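Local atomic coordinates of lipase aflb (Neosartorya fumigata, PDB entry 6IDY), a protein that probably hydrolyses ester bonds of lipids as a fungal lipase and carries a bound calcium ion. Residues Asp80-Thr85 / Ile417-Val422; Ile147-Ser152 / Asp191-Asn196. All blocks are in the same frame, centred on the assembly; numbering follows the deposited sequence.

Contact 1: Asp80-Thr85 / Ile417-Val422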
loop_
_atom_site.group_PDB
_atom_site.type_symbol
_atom_site.label_atom_id
_atom_site.label_comp_id
_atom_site.label_asym_id
_atom_site.label_seq_id
_atom_site.Cartn_x
_atom_site.Cartn_y
_atom_site.Cartn_z
ATOM N N ASP A 80 3.275 -0.049 17.737
ATOM C CA ASP A 80 4.017 -0.590 16.601
ATOM C C ASP A 80 3.048 -1.524 15.854
ATOM O O ASP A 80 1.878 -1.602 16.247
ATOM C CB ASP A 80 5.325 -1.282 17.034
ATOM C CG ASP A 80 5.217 -2.470 17.976
ATOM O OD1 ASP A 80 4.079 -2.872 18.312
ATOM O OD2 ASP A 80 6.272 -3.008 18.367
ATOM N N PHE A 81 3.506 -2.213 14.795
ATOM C CA PHE A 81 2.665 -3.110 14.004
ATOM C C PHE A 81 1.988 -4.204 14.835
ATOM O O PHE A 81 0.771 -4.371 14.723
ATOM C CB PHE A 81 3.443 -3.722 12.819
ATOM C CG PHE A 81 2.727 -4.851 12.099
ATOM C CD1 PHE A 81 1.576 -4.606 11.355
ATOM C CD2 PHE A 81 3.223 -6.149 12.141
ATOM C CE1 PHE A 81 0.929 -5.643 10.677
ATOM C CE2 PHE A 81 2.576 -7.184 11.460
ATOM C CZ PHE A 81 1.433 -6.925 10.738
ATOM N N LEU A 82 2.773 -4.937 15.656
ATOM C CA LEU A 82 2.268 -6.032 16.478
ATOM C C LEU A 82 1.238 -5.570 17.523
ATOM O O LEU A 82 0.204 -6.226 17.674
ATOM C CB LEU A 82 3.414 -6.849 17.127
ATOM C CG LEU A 82 4.392 -7.575 16.177
ATOM C CD1 LEU A 82 5.537 -8.210 16.961
ATOM C CD2 LEU A 82 3.687 -8.648 15.346
ATOM N N LYS A 83 1.494 -4.427 18.203
ATOM C CA LYS A 83 0.556 -3.889 19.193
ATOM C C LYS A 83 -0.731 -3.446 18.521
ATOM O O LYS A 83 -1.806 -3.802 18.997
ATOM C CB LYS A 83 1.165 -2.749 20.031
ATOM C CG LYS A 83 0.237 -2.289 21.158
ATOM C CD LYS A 83 0.840 -1.188 22.011
ATOM C CE LYS A 83 -0.158 -0.691 23.030
ATOM N NZ LYS A 83 0.389 0.416 23.857
ATOM N N MET A 84 -0.623 -2.708 17.401
ATOM C CA MET A 84 -1.780 -2.248 16.631
ATOM C C MET A 84 -2.666 -3.443 16.227
ATOM O O MET A 84 -3.861 -3.424 16.506
ATOM C CB MET A 84 -1.332 -1.441 15.396
ATOM C CG MET A 84 -2.472 -0.751 14.671
ATOM S SD MET A 84 -3.187 0.615 15.599
ATOM C CE MET A 84 -4.785 0.730 14.861
ATOM N N THR A 85 -2.065 -4.492 15.636
ATOM C CA THR A 85 -2.763 -5.703 15.165
ATOM C C THR A 85 -3.479 -6.435 16.300
ATOM O O THR A 85 -4.627 -6.842 16.121
ATOM C CB THR A 85 -1.818 -6.617 14.364
ATOM O OG1 THR A 85 -1.119 -5.824 13.407
ATOM C CG2 THR A 85 -2.561 -7.730 13.632
ATOM N N ILE A 417 -4.495 -9.701 7.967
ATOM C CA ILE A 417 -3.990 -10.412 6.790
ATOM C C ILE A 417 -2.465 -10.226 6.722
ATOM O O ILE A 417 -1.733 -11.207 6.536
ATOM C CB ILE A 417 -4.706 -9.950 5.492
ATOM C CG1 ILE A 417 -6.179 -10.394 5.500
ATOM C CG2 ILE A 417 -3.974 -10.475 4.248
ATOM C CD1 ILE A 417 -7.039 -9.728 4.436
ATOM N N ALA A 418 -1.997 -8.972 6.918
ATOM C CA ALA A 418 -0.571 -8.646 6.904
ATOM C C ALA A 418 0.209 -9.517 7.901
ATOM O O ALA A 418 1.254 -10.056 7.533
ATOM C CB ALA A 418 -0.349 -7.163 7.173
ATOM N N LEU A 419 -0.351 -9.741 9.115
ATOM C CA LEU A 419 0.285 -10.584 10.124
ATOM C C LEU A 419 0.352 -12.041 9.675
ATOM O O LEU A 419 1.418 -12.649 9.770
ATOM C CB LEU A 419 -0.391 -10.477 11.505
ATOM C CG LEU A 419 0.306 -11.270 12.629
ATOM C CD1 LEU A 419 1.712 -10.739 12.904
ATOM C CD2 LEU A 419 -0.526 -11.295 13.880
ATOM N N ALA A 420 -0.777 -12.584 9.170
ATOM C CA ALA A 420 -0.865 -13.952 8.666
ATOM C C ALA A 420 0.158 -14.186 7.549
ATOM O O ALA A 420 0.891 -15.167 7.612
ATOM C CB ALA A 420 -2.270 -14.229 8.158
ATOM N N GLU A 421 0.250 -13.260 6.565
ATOM C CA GLU A 421 1.208 -13.360 5.458
ATOM C C GLU A 421 2.669 -13.330 5.949
ATOM O O GLU A 421 3.481 -14.139 5.490
ATOM C CB GLU A 421 0.961 -12.263 4.407
ATOM C CG GLU A 421 -0.249 -12.508 3.513
ATOM C CD GLU A 421 -0.142 -13.668 2.541
ATOM O OE1 GLU A 421 0.974 -13.937 2.045
ATOM O OE2 GLU A 421 -1.177 -14.316 2.280
ATOM N N VAL A 422 2.998 -12.417 6.881
ATOM C CA VAL A 422 4.357 -12.302 7.441
ATOM C C VAL A 422 4.752 -13.604 8.158
ATOM O O VAL A 422 5.823 -14.162 7.883
ATOM C CB VAL A 422 4.536 -11.041 8.347
ATOM C CG1 VAL A 422 5.842 -11.098 9.133
ATOM C CG2 VAL A 422 4.497 -9.764 7.519
#
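F81 and L419 meet where two helices, 81-90 and 414-424, pack side chain to side chain. The N-to-C directions of the short segments are 128° apart, nearer antiparallel than parallel. Their axes come no closer than 11.0 Å, a gap filled by side chains. The tight part is the ring of F81. The ring edge at CZ meets the backbone of the other helix: F81 CZ lies 3.7 Å from L419 N. F81 CZ is also 4.0 Å from A418 CB. L419 fills in beside the ring. L419 CD1 lies 3.8 Å from L82 CD2 and also touches F81 CE2, while L419 CD2 leans on T85 CG2. L419 CG stands anti to the backbone N (chi1 -176°), which carries both methyls toward helix 81-90. I36 and I40 of helix 31-47 touch L419, and W275 packs edge-to-face with F81. D80 and K83, more open to solvent, take no part in the packing. D80 caps the helix: its OD1 accepts from K83 N at 3.0 Å. Within the packed side, T85 OG1 lies above one face of the F81 ring, toward the rim. It donates to F81 O at 2.7 Å, from the opposite face of that carbonyl to T85 N.

Contact 2: Ile147-Ser152 / Asp191-Asn196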
loop_
_atom_site.group_PDB
_atom_site.type_symbol
_atom_site.label_atom_id
_atom_site.label_comp_id
_atom_site.label_asym_id
_atom_site.label_seq_id
_atom_site.Cartn_x
_atom_site.Cartn_y
_atom_site.Cartn_z
ATOM N N ILE A 147 -1.950 -8.831 -12.816
ATOM C CA ILE A 147 -2.863 -7.711 -13.046
ATOM C C ILE A 147 -4.315 -8.152 -13.026
ATOM O O ILE A 147 -4.727 -8.963 -13.851
ATOM C CB ILE A 147 -2.523 -6.926 -14.346
ATOM C CG1 ILE A 147 -1.005 -6.634 -14.462
ATOM C CG2 ILE A 147 -3.361 -5.638 -14.436
ATOM C CD1 ILE A 147 -0.500 -6.301 -15.875
ATOM N N HIS A 148 -5.099 -7.590 -12.106
ATOM C CA HIS A 148 -6.523 -7.867 -12.059
ATOM C C HIS A 148 -7.227 -6.740 -12.796
ATOM O O HIS A 148 -7.261 -5.607 -12.311
ATOM C CB HIS A 148 -7.052 -8.013 -10.623
ATOM C CG HIS A 148 -8.495 -8.412 -10.585
ATOM N ND1 HIS A 148 -8.873 -9.741 -10.595
ATOM C CD2 HIS A 148 -9.605 -7.641 -10.609
ATOM C CE1 HIS A 148 -10.197 -9.737 -10.575
ATOM N NE2 HIS A 148 -10.683 -8.497 -10.590
ATOM N N ILE A 149 -7.741 -7.048 -13.990
ATOM C CA ILE A 149 -8.474 -6.102 -14.827
ATOM C C ILE A 149 -9.973 -6.382 -14.646
ATOM O O ILE A 149 -10.455 -7.419 -15.110
ATOM C CB ILE A 149 -8.031 -6.150 -16.320
ATOM C CG1 ILE A 149 -6.522 -5.830 -16.466
ATOM C CG2 ILE A 149 -8.889 -5.199 -17.175
ATOM C CD1 ILE A 149 -5.917 -6.103 -17.853
ATOM N N PRO A 150 -10.723 -5.495 -13.954
ATOM C CA PRO A 150 -12.162 -5.737 -13.780
ATOM C C PRO A 150 -12.883 -5.763 -15.125
ATOM O O PRO A 150 -12.475 -5.068 -16.056
ATOM C CB PRO A 150 -12.614 -4.556 -12.906
ATOM C CG PRO A 150 -11.346 -4.087 -12.217
ATOM C CD PRO A 150 -10.315 -4.237 -13.295
ATOM N N ALA A 151 -13.930 -6.592 -15.236
ATOM C CA ALA A 151 -14.737 -6.735 -16.457
ATOM C C ALA A 151 -15.341 -5.400 -16.932
ATOM O O ALA A 151 -15.697 -5.280 -18.101
ATOM C CB ALA A 151 -15.837 -7.763 -16.244
ATOM N N SER A 152 -15.418 -4.400 -16.031
ATOM C CA SER A 152 -15.949 -3.067 -16.327
ATOM C C SER A 152 -14.906 -2.100 -16.902
ATOM O O SER A 152 -15.292 -1.023 -17.358
ATOM C CB SER A 152 -16.618 -2.463 -15.091
ATOM O OG SER A 152 -15.733 -2.447 -13.986
ATOM N N ASP A 191 -10.306 4.665 -13.953
ATOM C CA ASP A 191 -10.665 3.286 -14.275
ATOM C C ASP A 191 -9.630 2.391 -13.606
ATOM O O ASP A 191 -8.534 2.192 -14.133
ATOM C CB ASP A 191 -10.668 3.094 -15.799
ATOM C CG ASP A 191 -11.748 2.168 -16.310
ATOM O OD1 ASP A 191 -12.264 1.349 -15.510
ATOM O OD2 ASP A 191 -12.074 2.256 -17.504
ATOM N N VAL A 192 -9.967 1.892 -12.418
ATOM C CA VAL A 192 -9.043 1.130 -11.588
ATOM C C VAL A 192 -8.752 -0.291 -12.089
ATOM O O VAL A 192 -9.616 -0.987 -12.626
ATOM C CB VAL A 192 -9.443 1.105 -10.084
ATOM C CG1 VAL A 192 -9.466 2.515 -9.487
ATOM C CG2 VAL A 192 -10.772 0.377 -9.845
ATOM N N VAL A 193 -7.498 -0.693 -11.891
ATOM C CA VAL A 193 -6.969 -2.042 -12.068
ATOM C C VAL A 193 -6.097 -2.245 -10.835
ATOM O O VAL A 193 -5.598 -1.262 -10.279
ATOM C CB VAL A 193 -6.200 -2.316 -13.398
ATOM C CG1 VAL A 193 -7.121 -2.238 -14.608
ATOM C CG2 VAL A 193 -4.987 -1.405 -13.566
ATOM N N TRP A 194 -5.946 -3.475 -10.366
ATOM C CA TRP A 194 -5.056 -3.644 -9.221
ATOM C C TRP A 194 -4.044 -4.747 -9.462
ATOM O O TRP A 194 -4.286 -5.696 -10.204
ATOM C CB TRP A 194 -5.783 -3.783 -7.879
ATOM C CG TRP A 194 -6.881 -4.793 -7.843
ATOM C CD1 TRP A 194 -6.769 -6.111 -7.518
ATOM C CD2 TRP A 194 -8.283 -4.537 -8.018
ATOM N NE1 TRP A 194 -8.009 -6.709 -7.536
ATOM C CE2 TRP A 194 -8.958 -5.764 -7.832
ATOM C CE3 TRP A 194 -9.032 -3.396 -8.359
ATOM C CZ2 TRP A 194 -10.353 -5.877 -7.944
ATOM C CZ3 TRP A 194 -10.406 -3.511 -8.484
ATOM C CH2 TRP A 194 -11.054 -4.740 -8.282
ATOM N N LEU A 195 -2.872 -4.567 -8.876
ATOM C CA LEU A 195 -1.765 -5.474 -9.059
ATOM C C LEU A 195 -1.589 -6.377 -7.854
ATOM O O LEU A 195 -1.185 -5.919 -6.793
ATOM C CB LEU A 195 -0.512 -4.639 -9.345
ATOM C CG LEU A 195 0.773 -5.359 -9.682
ATOM C CD1 LEU A 195 0.697 -6.029 -11.059
ATOM C CD2 LEU A 195 1.915 -4.382 -9.647
ATOM N N ASN A 196 -1.915 -7.658 -8.004
ATOM C CA ASN A 196 -1.706 -8.593 -6.907
ATOM C C ASN A 196 -0.281 -9.124 -7.043
ATOM O O ASN A 196 -0.024 -9.998 -7.876
ATOM C CB ASN A 196 -2.744 -9.712 -6.919
ATOM C CG ASN A 196 -4.140 -9.229 -6.617
ATOM O OD1 ASN A 196 -4.389 -8.564 -5.606
ATOM N ND2 ASN A 196 -5.081 -9.561 -7.490
#
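H148 and W194 form an antiparallel hydrogen-bonded pair. H148 N donates to W194 O at 2.8 Å. The return bond, W194 N to H148 O, is longer at 3.2 Å. One step along, I147 and L195 make a non-hydrogen-bonded pair. This is a short edge strand added to the sheet.

The side chains of H148 and W194 lie side by side on one face of the sheet. Their rings are nearly parallel, 13° apart, but displaced, with little face-to-face overlap. H148 CB sits over the five-membered ring of W194, 3.8 Å from its centroid, a CH-pi contact. H148 CD2 comes to 3.3 Å from W194 CZ2. The indole gets there with W194 CG between its backbone N and carbonyl carbon (chi1 50°). Polar ends are held from outside: H148 ND1 is hydrogen-bonded to N115 OD1, and W194 NE1 to L110 O.

P150 carries the packing on. Its CG lies 3.9 Å from W194 CZ3, and its CD lies 3.4 Å from V192 O. On the face opposite the two rings, I147 CG1 touches L195 CD1 at 3.9 Å.

Strand 147-148 is outermost in the mixed sheet and the one antiparallel strand. Strand 190-195 joins it to parallel strand 161-166, with backbone hydrogen bonds from V193 and L195 to L165. Helix 205-223 packs against I147 and I149 through Y218 and against L195 through V212, while A173 of helix 173-178 touches W194.

Overall arrangement
The two contacts lie at similar distances, about 14 and 15 Å, from the centre of the chain, and about 10 Å apart at their nearest atoms. They share no helix or strand. Contact 1 is the more buried. It joins an early helix to one near the C-terminus, 332 residues on, and is held by apolar packing, with no polar bond between the segments. Contact 2 joins segments closer in sequence, 39 residues apart, and is only partly buried. It lies at one border of the sheet, where backbone hydrogen bonds set the register and aromatic and proline packing follow.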